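Local coordinates for R.Pab1 family restriction endonuclease (Campylobacter coli, PDB 7CFA), which acts as a restriction DNA glycosylase, probably removing a base from its recognition sequence in DNA, as in the R.PabI family, at residues D9-L14 and K198-I203; Y48-I53 and Y171-V176; N102-N107 and N228-I233; E109-K114 and G219-N224. The protein carries 2 engineered substitutions. All coordinates share one frame; numbering follows the deposited sequence.

How the contacts relate
Contacts 1 and 2 lie in one region, a small sheet packed on the large antiparallel one, and contacts 3 and 4 in a helical region; centres of the two pairs are about 22 to 30 Å apart. Contact 2 pairs strands 47-51 and 166-175 of the large sheet. The centres of contacts 1 and 2 are about 11 Å apart, and Y10 and L12 reach W51 and F174. Contacts 3 and 4 share helix 223-237, have centres about 12 Å apart and both reach the second subunit. Contacts 1 and 2 join the N-terminal part of the chain to its later part, the second nested within the first; contacts 3 and 4, likewise nested, join its middle to the C-terminal helix.

Contact 1. Residues D9-L14 and K198-I203; sequences DYELPL and KGYLEI
D9 and E202 stand side by side on one face of a two-stranded antiparallel ribbon, with D9 OD1 3.9 Å from E202 CB. Their carboxylate planes are 73° apart, and K180 forms salt bridges to both groups, which should ease their mutual repulsion; K7 also pairs with D9 and R186 with E202. Y10 turns to the other face. Its backbone makes the reciprocal pair of bonds with L201, Y10 N to L201 O at 2.9 Å and L201 N to Y10 O at 3.0 Å, while Y10 CB rests against I203 CD1. E11 returns to the face of D9. With CG anti to the backbone N (chi1 173°) and the chain extended, it runs alongside Y200, E11 CB lying 3.5 Å from Y200 CE2. Its carboxylate meets the ammonium of K198, whose side chain bends at chi2 and chi4, in a salt bridge of 2.6 Å between E11 OE2 and K198 NZ; the nitrogen comes from above the carboxylate plane. L12 and G199 form the next hydrogen-bonded pair, with L12 N to G199 O at 2.7 Å. P13 CA lies 3.8 Å from K198 CD, and L14 brings CG to 3.6 Å from G199 N. The apolar face carrying Y10, L12 and L201 is turned inward: the Y10 ring meets that of W51 in strand 47-51, their planes at about 45°, L12 and L201 pack on F174 of strand 166-175, Y10 and I203 on I82 of helix 79-88, and L201 and I203 on F211 of helix 208-219.

Contact 2. Residues Y48-I53 and Y171-V176; sequences YVEWQI and YFCFPV
Y48 lies alongside P175, pointing the same way, and its side chain follows the backbone of the opposite strand before reaching the proline. CB and CG pass F174 O, CB at 3.7 Å; CD2 then comes within 3.4 Å of F174 C. Farther out, CE2 meets P175 CD and CZ meets P175 CG, which sits over one ring face in a CH-pi contact, 4.2 Å from the centroid. At the tip, OH passes P175 CG and hydrogen-bonds to R26. The next pair inverts these roles: V49 CB lies over a face of the F174 ring, 4.0 Å from its centroid. F174 reaches it because its CG stands between the backbone N and carbonyl carbon (chi1 51°), folding the ring toward V49. W51 CE3 approaches the F172 ring at its edge, 3.7 Å from CD2. On the other face of the sheet, E50 CG packs against Y171 CD2 and lies near C173 SG; its carboxylate is held by R22 and K24. The strands are antiparallel, with hydrogen-bonded pairs V49-F174 and W51-F172. V49 N meets F174 O nearly straight (175°) at 2.7 Å, the return bond being weak, whereas F172 N to W51 O is 2.6 Å. The regular pairing then gives way to an inverse gamma turn centred on Q52, whose side chain runs beside the Y171 ring. These are central strands of the large sheet: strand 21-27 flanks one and strand 152-159 the other, while F172 and I53 pack on helix 208-219.

Contact 3. Residues N102-N107 and N228-I233; sequences NFLENN and NVLQII. Engineered in segment 228-233: N228 (natural residue Asp).
L104 pushes its branched end into the side of helix 223-237, where CD1 lies 3.6 Å from V229 CG1. The two side chains cross at about a right angle, and the same leucine methyl reaches toward I233 CD1, at 4.4 Å, one helical turn farther along. Nearer the backbone, L104 CB is met by L230 CD2 at 4.0 Å. The CG of L104 is anti to the carbonyl carbon and beside the backbone N (chi1 -63°), which carries the fork across the interface; the second methyl, CD2, packs on G219 and I220. L230 CD2 also touches the aliphatic part of the exposed E105, 4.4 Å from its CG. The segments belong to two helices packed antiparallel; over the segments 102-106 and 228-233 the axes approach to 10.5 Å, with 150° between their chain directions. The side-chain contacts between the two segments are apolar, and no hydrogen bond joins them. L215 of helix 208-219 packs on both V229 and I233, making this a three-helix junction. Where helix 94-106 ends, R226 donates from NH1 to L104 O and N107 O, so a cationic side chain of helix 223-237 grips carbonyls at the C-terminal end of its neighbour. On another side of helix 223-237, the engineered N228, Asp in the natural protein, is held through OD1 by A69 N and through ND2 by Y55 OH. F103 makes a cation-pi contact with K216 and packs, like N107, on A128 of the second subunit.

Contact 4. Residues E109-K114 and G219-N224; sequences ELIEDK and GILSNN
I111 and E112 direct their backbone N-H groups at successive carbonyls of the opposite segment: I111 N bonds to I220 O at 2.8 Å and E112 N to L221 O at 3.0 Å. Both bonds are fairly straight, and both donors lie nearly along the C=O axis. The side chains close round this double link. I111 CD1 packs on I220 CG1 at 3.9 Å, and its other branch, CG2, touches L221 CD1 at 3.8 Å. The side chains of L110 and N223 cross at about a right angle, with L110 CD1 3.4 Å from N223 OD1, while E112 lays its extended chain past L221 O, bringing OE1 to 3.3 Å from S222 CB. Two helix starts meet here. L110 is the N-cap of helix 111-114, and the carbonyls of I220 and L221 take up N-H groups of its first turn; L110 O in turn accepts from D113 N and K114 N. S222 is the N-cap of helix 223-237. Its OG, set between the backbone N and the carbonyl carbon (chi1 68°), bonds to H225 N. Farther out, the E112 carboxylate is fixed at both oxygens, OE1 by a salt bridge to K160 and OE2 by the backbone N of G168, which holds the group beside S222. N223 OD1 accepts from R226. Behind I111 and L221 lies strand 152-159, where both side chains touch I155. I220 packs on F103 of helix 94-106. At the dimer interface, E109 OE1 accepts from A128 N of the second subunit, and I111 packs on V127 and I220 on I130 of that subunit.

Contact 1. Residues D9-L14 and K198-I203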
# COMPACT_ATOMS: atom_id res chain seq x y z
N ASP A 9 10.58 -30.08 -0.44
CA ASP A 9 11.40 -29.04 -1.06
C ASP A 9 10.45 -28.08 -1.77
O ASP A 9 10.15 -28.23 -2.95
CB ASP A 9 12.42 -29.64 -2.02
CG ASP A 9 13.45 -30.50 -1.31
OD1 ASP A 9 13.90 -30.12 -0.21
OD2 ASP A 9 13.82 -31.56 -1.86
N TYR A 10 9.96 -27.09 -1.03
CA TYR A 10 8.92 -26.20 -1.54
C TYR A 10 9.50 -25.25 -2.58
O TYR A 10 10.38 -24.43 -2.27
CB TYR A 10 8.29 -25.41 -0.40
CG TYR A 10 6.87 -24.97 -0.69
CD1 TYR A 10 6.62 -23.86 -1.49
CD2 TYR A 10 5.79 -25.67 -0.19
CE1 TYR A 10 5.33 -23.45 -1.76
CE2 TYR A 10 4.50 -25.28 -0.46
CZ TYR A 10 4.27 -24.17 -1.24
OH TYR A 10 2.98 -23.77 -1.51
N GLU A 11 9.01 -25.35 -3.81
CA GLU A 11 9.50 -24.53 -4.91
C GLU A 11 8.96 -23.11 -4.80
O GLU A 11 7.74 -22.90 -4.67
CB GLU A 11 9.10 -25.14 -6.25
CG GLU A 11 9.42 -24.28 -7.46
CD GLU A 11 9.14 -25.00 -8.77
OE1 GLU A 11 9.75 -26.06 -9.00
OE2 GLU A 11 8.31 -24.50 -9.55
N LEU A 12 9.86 -22.13 -4.86
CA LEU A 12 9.50 -20.72 -4.73
C LEU A 12 10.05 -19.96 -5.93
O LEU A 12 11.28 -19.93 -6.13
CB LEU A 12 10.04 -20.13 -3.43
CG LEU A 12 9.50 -20.76 -2.14
CD1 LEU A 12 10.24 -20.21 -0.94
CD2 LEU A 12 8.01 -20.50 -2.02
N PRO A 13 9.20 -19.32 -6.74
CA PRO A 13 9.70 -18.50 -7.85
C PRO A 13 10.42 -17.27 -7.32
O PRO A 13 9.83 -16.45 -6.60
CB PRO A 13 8.43 -18.13 -8.62
CG PRO A 13 7.39 -19.11 -8.17
CD PRO A 13 7.73 -19.41 -6.74
N LEU A 14 11.70 -17.14 -7.67
CA LEU A 14 12.52 -16.04 -7.17
C LEU A 14 12.40 -14.80 -8.05
O LEU A 14 11.96 -13.74 -7.60
CB LEU A 14 13.97 -16.49 -7.04
CG LEU A 14 14.22 -17.62 -6.04
CD1 LEU A 14 15.70 -17.96 -5.98
CD2 LEU A 14 13.69 -17.25 -4.67
N LYS A 198 14.41 -21.07 -9.59
CA LYS A 198 13.54 -21.43 -8.48
C LYS A 198 14.37 -21.68 -7.23
O LYS A 198 15.46 -22.26 -7.31
CB LYS A 198 12.72 -22.68 -8.81
CG LYS A 198 11.84 -22.54 -10.05
CD LYS A 198 10.74 -21.52 -9.83
CE LYS A 198 9.81 -21.46 -11.03
NZ LYS A 198 9.20 -22.78 -11.32
N GLY A 199 13.86 -21.24 -6.09
CA GLY A 199 14.44 -21.56 -4.80
C GLY A 199 13.61 -22.63 -4.12
O GLY A 199 12.39 -22.69 -4.28
N TYR A 200 14.28 -23.48 -3.34
CA TYR A 200 13.63 -24.62 -2.70
C TYR A 200 13.85 -24.54 -1.19
O TYR A 200 14.98 -24.72 -0.71
CB TYR A 200 14.14 -25.94 -3.27
CG TYR A 200 13.76 -26.12 -4.72
CD1 TYR A 200 14.59 -25.67 -5.74
CD2 TYR A 200 12.55 -26.71 -5.07
CE1 TYR A 200 14.23 -25.82 -7.06
CE2 TYR A 200 12.19 -26.87 -6.39
CZ TYR A 200 13.04 -26.42 -7.39
OH TYR A 200 12.68 -26.57 -8.71
N LEU A 201 12.78 -24.26 -0.46
CA LEU A 201 12.81 -24.24 1.00
C LEU A 201 12.60 -25.65 1.51
O LEU A 201 11.53 -26.25 1.29
CB LEU A 201 11.74 -23.29 1.55
CG LEU A 201 11.60 -23.24 3.07
CD1 LEU A 201 12.85 -22.66 3.72
CD2 LEU A 201 10.36 -22.44 3.47
N GLU A 202 13.60 -26.19 2.19
CA GLU A 202 13.53 -27.55 2.73
C GLU A 202 12.71 -27.53 4.01
O GLU A 202 13.08 -26.88 5.00
CB GLU A 202 14.93 -28.10 2.98
CG GLU A 202 14.94 -29.49 3.59
CD GLU A 202 16.34 -30.05 3.73
OE1 GLU A 202 17.20 -29.70 2.90
OE2 GLU A 202 16.57 -30.83 4.67
N ILE A 203 11.58 -28.24 4.01
CA ILE A 203 10.72 -28.38 5.17
C ILE A 203 10.81 -29.82 5.64
O ILE A 203 10.59 -30.75 4.85
CB ILE A 203 9.26 -28.01 4.84
CG1 ILE A 203 9.20 -26.62 4.19
CG2 ILE A 203 8.41 -28.05 6.10
CD1 ILE A 203 7.83 -26.26 3.67

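Contact 2. Residues Y48-I53 and Y171-V176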
# COMPACT_ATOMS: atom_id res chain seq x y z
N TYR A 48 16.45 -11.36 1.86
CA TYR A 48 15.41 -12.20 2.43
C TYR A 48 14.34 -12.50 1.39
O TYR A 48 14.14 -11.73 0.44
CB TYR A 48 14.76 -11.54 3.65
CG TYR A 48 15.48 -11.78 4.96
CD1 TYR A 48 16.73 -11.22 5.20
CD2 TYR A 48 14.90 -12.55 5.96
CE1 TYR A 48 17.39 -11.43 6.39
CE2 TYR A 48 15.55 -12.76 7.16
CZ TYR A 48 16.80 -12.20 7.37
OH TYR A 48 17.45 -12.42 8.56
N VAL A 49 13.65 -13.62 1.57
CA VAL A 49 12.47 -13.95 0.80
C VAL A 49 11.25 -13.46 1.56
O VAL A 49 11.12 -13.72 2.77
CB VAL A 49 12.38 -15.46 0.53
CG1 VAL A 49 11.08 -15.80 -0.20
CG2 VAL A 49 13.58 -15.93 -0.27
N GLU A 50 10.36 -12.74 0.88
CA GLU A 50 9.10 -12.30 1.46
C GLU A 50 7.98 -13.09 0.80
O GLU A 50 7.77 -12.98 -0.41
CB GLU A 50 8.88 -10.80 1.28
CG GLU A 50 7.81 -10.24 2.19
CD GLU A 50 7.54 -8.77 1.94
OE1 GLU A 50 7.02 -8.44 0.85
OE2 GLU A 50 7.85 -7.94 2.82
N TRP A 51 7.26 -13.88 1.60
CA TRP A 51 6.25 -14.82 1.11
C TRP A 51 4.92 -14.51 1.78
O TRP A 51 4.73 -14.82 2.96
CB TRP A 51 6.69 -16.26 1.37
CG TRP A 51 5.77 -17.33 0.84
CD1 TRP A 51 4.65 -17.16 0.09
CD2 TRP A 51 5.92 -18.74 1.04
NE1 TRP A 51 4.08 -18.38 -0.19
CE2 TRP A 51 4.84 -19.37 0.38
CE3 TRP A 51 6.85 -19.54 1.71
CZ2 TRP A 51 4.68 -20.75 0.37
CZ3 TRP A 51 6.68 -20.91 1.70
CH2 TRP A 51 5.61 -21.50 1.04
N GLN A 52 4.00 -13.89 1.03
CA GLN A 52 2.64 -13.66 1.52
C GLN A 52 1.88 -14.97 1.42
O GLN A 52 1.14 -15.24 0.47
CB GLN A 52 1.96 -12.54 0.73
CG GLN A 52 0.60 -12.15 1.29
CD GLN A 52 -0.07 -11.04 0.51
OE1 GLN A 52 0.42 -10.62 -0.54
NE2 GLN A 52 -1.20 -10.55 1.01
N ILE A 53 2.06 -15.81 2.43
CA ILE A 53 1.60 -17.19 2.40
C ILE A 53 0.15 -17.26 2.86
O ILE A 53 -0.28 -16.51 3.74
CB ILE A 53 2.51 -18.08 3.26
CG1 ILE A 53 2.13 -19.55 3.13
CG2 ILE A 53 2.47 -17.63 4.72
CD1 ILE A 53 3.06 -20.48 3.88
N TYR A 171 3.15 -12.10 6.29
CA TYR A 171 4.25 -12.37 5.37
C TYR A 171 5.25 -13.30 6.06
O TYR A 171 5.60 -13.08 7.22
CB TYR A 171 4.94 -11.08 4.93
CG TYR A 171 4.06 -10.18 4.10
CD1 TYR A 171 3.20 -9.27 4.70
CD2 TYR A 171 4.07 -10.25 2.71
CE1 TYR A 171 2.38 -8.45 3.95
CE2 TYR A 171 3.26 -9.43 1.95
CZ TYR A 171 2.42 -8.53 2.57
OH TYR A 171 1.61 -7.72 1.82
N PHE A 172 5.68 -14.33 5.35
CA PHE A 172 6.64 -15.30 5.86
C PHE A 172 8.00 -14.99 5.26
O PHE A 172 8.15 -14.94 4.03
CB PHE A 172 6.19 -16.72 5.51
CG PHE A 172 7.07 -17.80 6.08
CD1 PHE A 172 7.55 -17.72 7.37
CD2 PHE A 172 7.39 -18.91 5.31
CE1 PHE A 172 8.36 -18.72 7.89
CE2 PHE A 172 8.18 -19.91 5.82
CZ PHE A 172 8.67 -19.82 7.11
N CYS A 173 8.99 -14.76 6.12
CA CYS A 173 10.29 -14.26 5.68
C CYS A 173 11.42 -15.15 6.19
O CYS A 173 11.36 -15.70 7.30
CB CYS A 173 10.51 -12.82 6.16
SG CYS A 173 9.20 -11.67 5.67
N PHE A 174 12.47 -15.26 5.38
CA PHE A 174 13.65 -16.04 5.69
C PHE A 174 14.74 -15.69 4.68
O PHE A 174 14.44 -15.26 3.57
CB PHE A 174 13.35 -17.55 5.66
CG PHE A 174 12.67 -18.01 4.41
CD1 PHE A 174 13.41 -18.38 3.30
CD2 PHE A 174 11.29 -18.07 4.34
CE1 PHE A 174 12.78 -18.81 2.14
CE2 PHE A 174 10.66 -18.49 3.19
CZ PHE A 174 11.41 -18.86 2.09
N PRO A 175 16.01 -15.87 5.05
CA PRO A 175 17.11 -15.49 4.15
C PRO A 175 17.11 -16.32 2.87
O PRO A 175 16.72 -17.48 2.85
CB PRO A 175 18.37 -15.77 4.99
CG PRO A 175 17.90 -15.75 6.40
CD PRO A 175 16.51 -16.31 6.37
N VAL A 176 17.58 -15.68 1.79
CA VAL A 176 17.65 -16.35 0.50
C VAL A 176 18.70 -17.46 0.52
O VAL A 176 18.54 -18.48 -0.16
CB VAL A 176 17.95 -15.32 -0.61
CG1 VAL A 176 18.04 -16.00 -1.97
CG2 VAL A 176 16.88 -14.23 -0.63

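Contact 3. Residues N102-N107 and N228-I233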
# COMPACT_ATOMS: atom_id res chain seq x y z
N ASN A 102 -7.41 -26.19 21.16
CA ASN A 102 -7.88 -25.69 22.45
C ASN A 102 -7.46 -24.24 22.68
O ASN A 102 -8.19 -23.48 23.32
CB ASN A 102 -7.37 -26.58 23.58
CG ASN A 102 -7.97 -27.97 23.54
OD1 ASN A 102 -9.08 -28.17 23.04
ND2 ASN A 102 -7.24 -28.95 24.07
N PHE A 103 -6.28 -23.85 22.18
CA PHE A 103 -5.83 -22.47 22.32
C PHE A 103 -6.73 -21.52 21.55
O PHE A 103 -7.09 -20.45 22.06
CB PHE A 103 -4.38 -22.35 21.85
CG PHE A 103 -3.91 -20.93 21.71
CD1 PHE A 103 -3.49 -20.21 22.82
CD2 PHE A 103 -3.87 -20.31 20.47
CE1 PHE A 103 -3.06 -18.91 22.70
CE2 PHE A 103 -3.44 -19.00 20.34
CZ PHE A 103 -3.03 -18.30 21.46
N LEU A 104 -7.11 -21.88 20.32
CA LEU A 104 -7.95 -21.00 19.52
C LEU A 104 -9.38 -20.97 20.02
O LEU A 104 -10.08 -19.97 19.84
CB LEU A 104 -7.90 -21.43 18.05
CG LEU A 104 -6.52 -21.34 17.40
CD1 LEU A 104 -6.56 -21.84 15.97
CD2 LEU A 104 -6.00 -19.91 17.46
N GLU A 105 -9.83 -22.05 20.67
CA GLU A 105 -11.19 -22.08 21.21
C GLU A 105 -11.31 -21.19 22.44
O GLU A 105 -12.34 -20.54 22.64
CB GLU A 105 -11.59 -23.52 21.55
CG GLU A 105 -11.86 -24.40 20.34
CD GLU A 105 -12.23 -25.82 20.73
OE1 GLU A 105 -12.07 -26.18 21.92
OE2 GLU A 105 -12.68 -26.59 19.85
N ASN A 106 -10.27 -21.14 23.27
CA ASN A 106 -10.31 -20.35 24.49
C ASN A 106 -9.83 -18.92 24.30
O ASN A 106 -10.07 -18.08 25.18
CB ASN A 106 -9.45 -21.02 25.58
CG ASN A 106 -10.07 -22.30 26.10
OD1 ASN A 106 -11.28 -22.41 26.24
ND2 ASN A 106 -9.22 -23.28 26.39
N ASN A 107 -9.18 -18.61 23.18
CA ASN A 107 -8.62 -17.28 22.99
C ASN A 107 -9.72 -16.25 22.76
O ASN A 107 -10.71 -16.51 22.07
CB ASN A 107 -7.65 -17.25 21.82
CG ASN A 107 -7.10 -15.86 21.54
OD1 ASN A 107 -6.85 -15.09 22.47
ND2 ASN A 107 -6.94 -15.53 20.27
N ASN A 228 -11.72 -20.51 10.15
CA ASN A 228 -11.14 -21.28 9.06
C ASN A 228 -10.04 -22.21 9.56
O ASN A 228 -9.99 -23.38 9.16
CB ASN A 228 -10.59 -20.33 7.99
CG ASN A 228 -11.69 -19.57 7.27
OD1 ASN A 228 -12.86 -19.95 7.32
ND2 ASN A 228 -11.32 -18.48 6.60
N VAL A 229 -9.16 -21.72 10.43
CA VAL A 229 -8.09 -22.56 10.97
C VAL A 229 -8.69 -23.72 11.76
O VAL A 229 -8.22 -24.86 11.66
CB VAL A 229 -7.13 -21.72 11.83
CG1 VAL A 229 -6.13 -22.63 12.52
CG2 VAL A 229 -6.40 -20.70 10.96
N LEU A 230 -9.74 -23.46 12.54
CA LEU A 230 -10.38 -24.53 13.29
C LEU A 230 -11.00 -25.57 12.36
O LEU A 230 -10.97 -26.77 12.67
CB LEU A 230 -11.43 -23.96 14.24
CG LEU A 230 -10.87 -23.26 15.49
CD1 LEU A 230 -11.98 -22.61 16.30
CD2 LEU A 230 -10.09 -24.25 16.35
N GLN A 231 -11.56 -25.14 11.23
CA GLN A 231 -12.07 -26.09 10.25
C GLN A 231 -10.94 -26.91 9.64
O GLN A 231 -11.10 -28.10 9.35
CB GLN A 231 -12.85 -25.36 9.16
CG GLN A 231 -14.14 -24.70 9.64
CD GLN A 231 -15.21 -25.70 10.00
OE1 GLN A 231 -15.32 -26.76 9.39
NE2 GLN A 231 -16.02 -25.37 11.00
N ILE A 232 -9.78 -26.28 9.43
CA ILE A 232 -8.64 -26.98 8.85
C ILE A 232 -8.07 -28.00 9.83
O ILE A 232 -7.74 -29.13 9.44
CB ILE A 232 -7.57 -25.96 8.40
CG1 ILE A 232 -8.08 -25.14 7.22
CG2 ILE A 232 -6.26 -26.66 8.06
CD1 ILE A 232 -7.10 -24.11 6.71
N ILE A 233 -7.96 -27.63 11.11
CA ILE A 233 -7.44 -28.56 12.10
C ILE A 233 -8.36 -29.76 12.25
O ILE A 233 -7.90 -30.91 12.33
CB ILE A 233 -7.23 -27.84 13.45
CG1 ILE A 233 -6.14 -26.77 13.33
CG2 ILE A 233 -6.85 -28.84 14.54
CD1 ILE A 233 -5.88 -26.01 14.61

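Contact 4. Residues E109-K114 and G219-N224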
# COMPACT_ATOMS: atom_id res chain seq x y z
N GLU A 109 -8.47 -12.61 22.51
CA GLU A 109 -7.77 -11.46 21.94
C GLU A 109 -7.47 -11.73 20.47
O GLU A 109 -6.72 -12.65 20.14
CB GLU A 109 -6.48 -11.19 22.71
CG GLU A 109 -6.67 -10.93 24.19
CD GLU A 109 -5.37 -10.61 24.90
OE1 GLU A 109 -4.31 -10.62 24.24
OE2 GLU A 109 -5.40 -10.34 26.12
N LEU A 110 -8.07 -10.93 19.60
CA LEU A 110 -7.83 -11.01 18.16
C LEU A 110 -7.00 -9.83 17.69
O LEU A 110 -7.14 -8.71 18.20
CB LEU A 110 -9.15 -11.07 17.39
CG LEU A 110 -10.01 -12.30 17.66
CD1 LEU A 110 -11.34 -12.18 16.93
CD2 LEU A 110 -9.28 -13.57 17.25
N ILE A 111 -6.14 -10.09 16.71
CA ILE A 111 -5.20 -9.07 16.24
C ILE A 111 -5.95 -7.90 15.61
O ILE A 111 -5.64 -6.73 15.89
CB ILE A 111 -4.20 -9.70 15.25
CG1 ILE A 111 -3.23 -10.60 16.00
CG2 ILE A 111 -3.47 -8.62 14.46
CD1 ILE A 111 -2.22 -11.29 15.11
N GLU A 112 -6.94 -8.18 14.77
CA GLU A 112 -7.68 -7.10 14.11
C GLU A 112 -8.55 -6.31 15.07
O GLU A 112 -9.03 -5.23 14.70
CB GLU A 112 -8.53 -7.67 12.97
CG GLU A 112 -7.69 -8.19 11.81
CD GLU A 112 -8.53 -8.76 10.68
OE1 GLU A 112 -9.77 -8.72 10.77
OE2 GLU A 112 -7.93 -9.25 9.69
N ASP A 113 -8.76 -6.80 16.29
CA ASP A 113 -9.46 -6.03 17.31
C ASP A 113 -8.52 -5.25 18.22
O ASP A 113 -8.92 -4.22 18.77
CB ASP A 113 -10.34 -6.95 18.17
CG ASP A 113 -11.48 -7.57 17.37
OD1 ASP A 113 -12.00 -6.90 16.46
OD2 ASP A 113 -11.84 -8.73 17.66
N LYS A 114 -7.28 -5.71 18.39
CA LYS A 114 -6.31 -5.04 19.25
C LYS A 114 -5.38 -4.10 18.51
O LYS A 114 -4.88 -3.15 19.11
CB LYS A 114 -5.46 -6.08 20.00
CG LYS A 114 -6.26 -7.05 20.86
CD LYS A 114 -7.10 -6.32 21.89
CE LYS A 114 -7.91 -7.30 22.73
NZ LYS A 114 -8.75 -6.60 23.75
N GLY A 219 -4.74 -18.14 13.36
CA GLY A 219 -5.95 -18.40 14.12
C GLY A 219 -6.37 -17.27 15.05
O GLY A 219 -7.53 -17.23 15.47
N ILE A 220 -5.45 -16.36 15.38
CA ILE A 220 -5.77 -15.23 16.25
C ILE A 220 -5.87 -13.93 15.46
O ILE A 220 -5.98 -12.86 16.06
CB ILE A 220 -4.75 -15.10 17.39
CG1 ILE A 220 -3.42 -14.57 16.85
CG2 ILE A 220 -4.56 -16.43 18.09
CD1 ILE A 220 -2.41 -14.23 17.93
N LEU A 221 -5.83 -14.00 14.13
CA LEU A 221 -5.88 -12.78 13.33
C LEU A 221 -7.27 -12.14 13.40
O LEU A 221 -7.39 -10.93 13.62
CB LEU A 221 -5.50 -13.09 11.89
CG LEU A 221 -5.06 -11.91 11.02
CD1 LEU A 221 -3.96 -11.12 11.70
CD2 LEU A 221 -4.59 -12.41 9.66
N SER A 222 -8.31 -12.94 13.22
CA SER A 222 -9.69 -12.46 13.28
C SER A 222 -10.59 -13.64 13.59
O SER A 222 -10.14 -14.79 13.67
CB SER A 222 -10.10 -11.78 11.98
OG SER A 222 -10.17 -12.72 10.92
N ASN A 223 -11.88 -13.36 13.77
CA ASN A 223 -12.84 -14.43 14.00
C ASN A 223 -13.00 -15.31 12.76
O ASN A 223 -13.12 -16.53 12.88
CB ASN A 223 -14.19 -13.85 14.43
CG ASN A 223 -14.31 -13.71 15.93
OD1 ASN A 223 -13.79 -14.53 16.69
ND2 ASN A 223 -15.00 -12.66 16.38
N ASN A 224 -13.01 -14.70 11.57
CA ASN A 224 -13.09 -15.49 10.35
C ASN A 224 -11.87 -16.38 10.19
O ASN A 224 -11.99 -17.56 9.85
CB ASN A 224 -13.27 -14.58 9.14
CG ASN A 224 -14.62 -13.89 9.11
OD1 ASN A 224 -15.57 -14.34 9.75
ND2 ASN A 224 -14.71 -12.79 8.37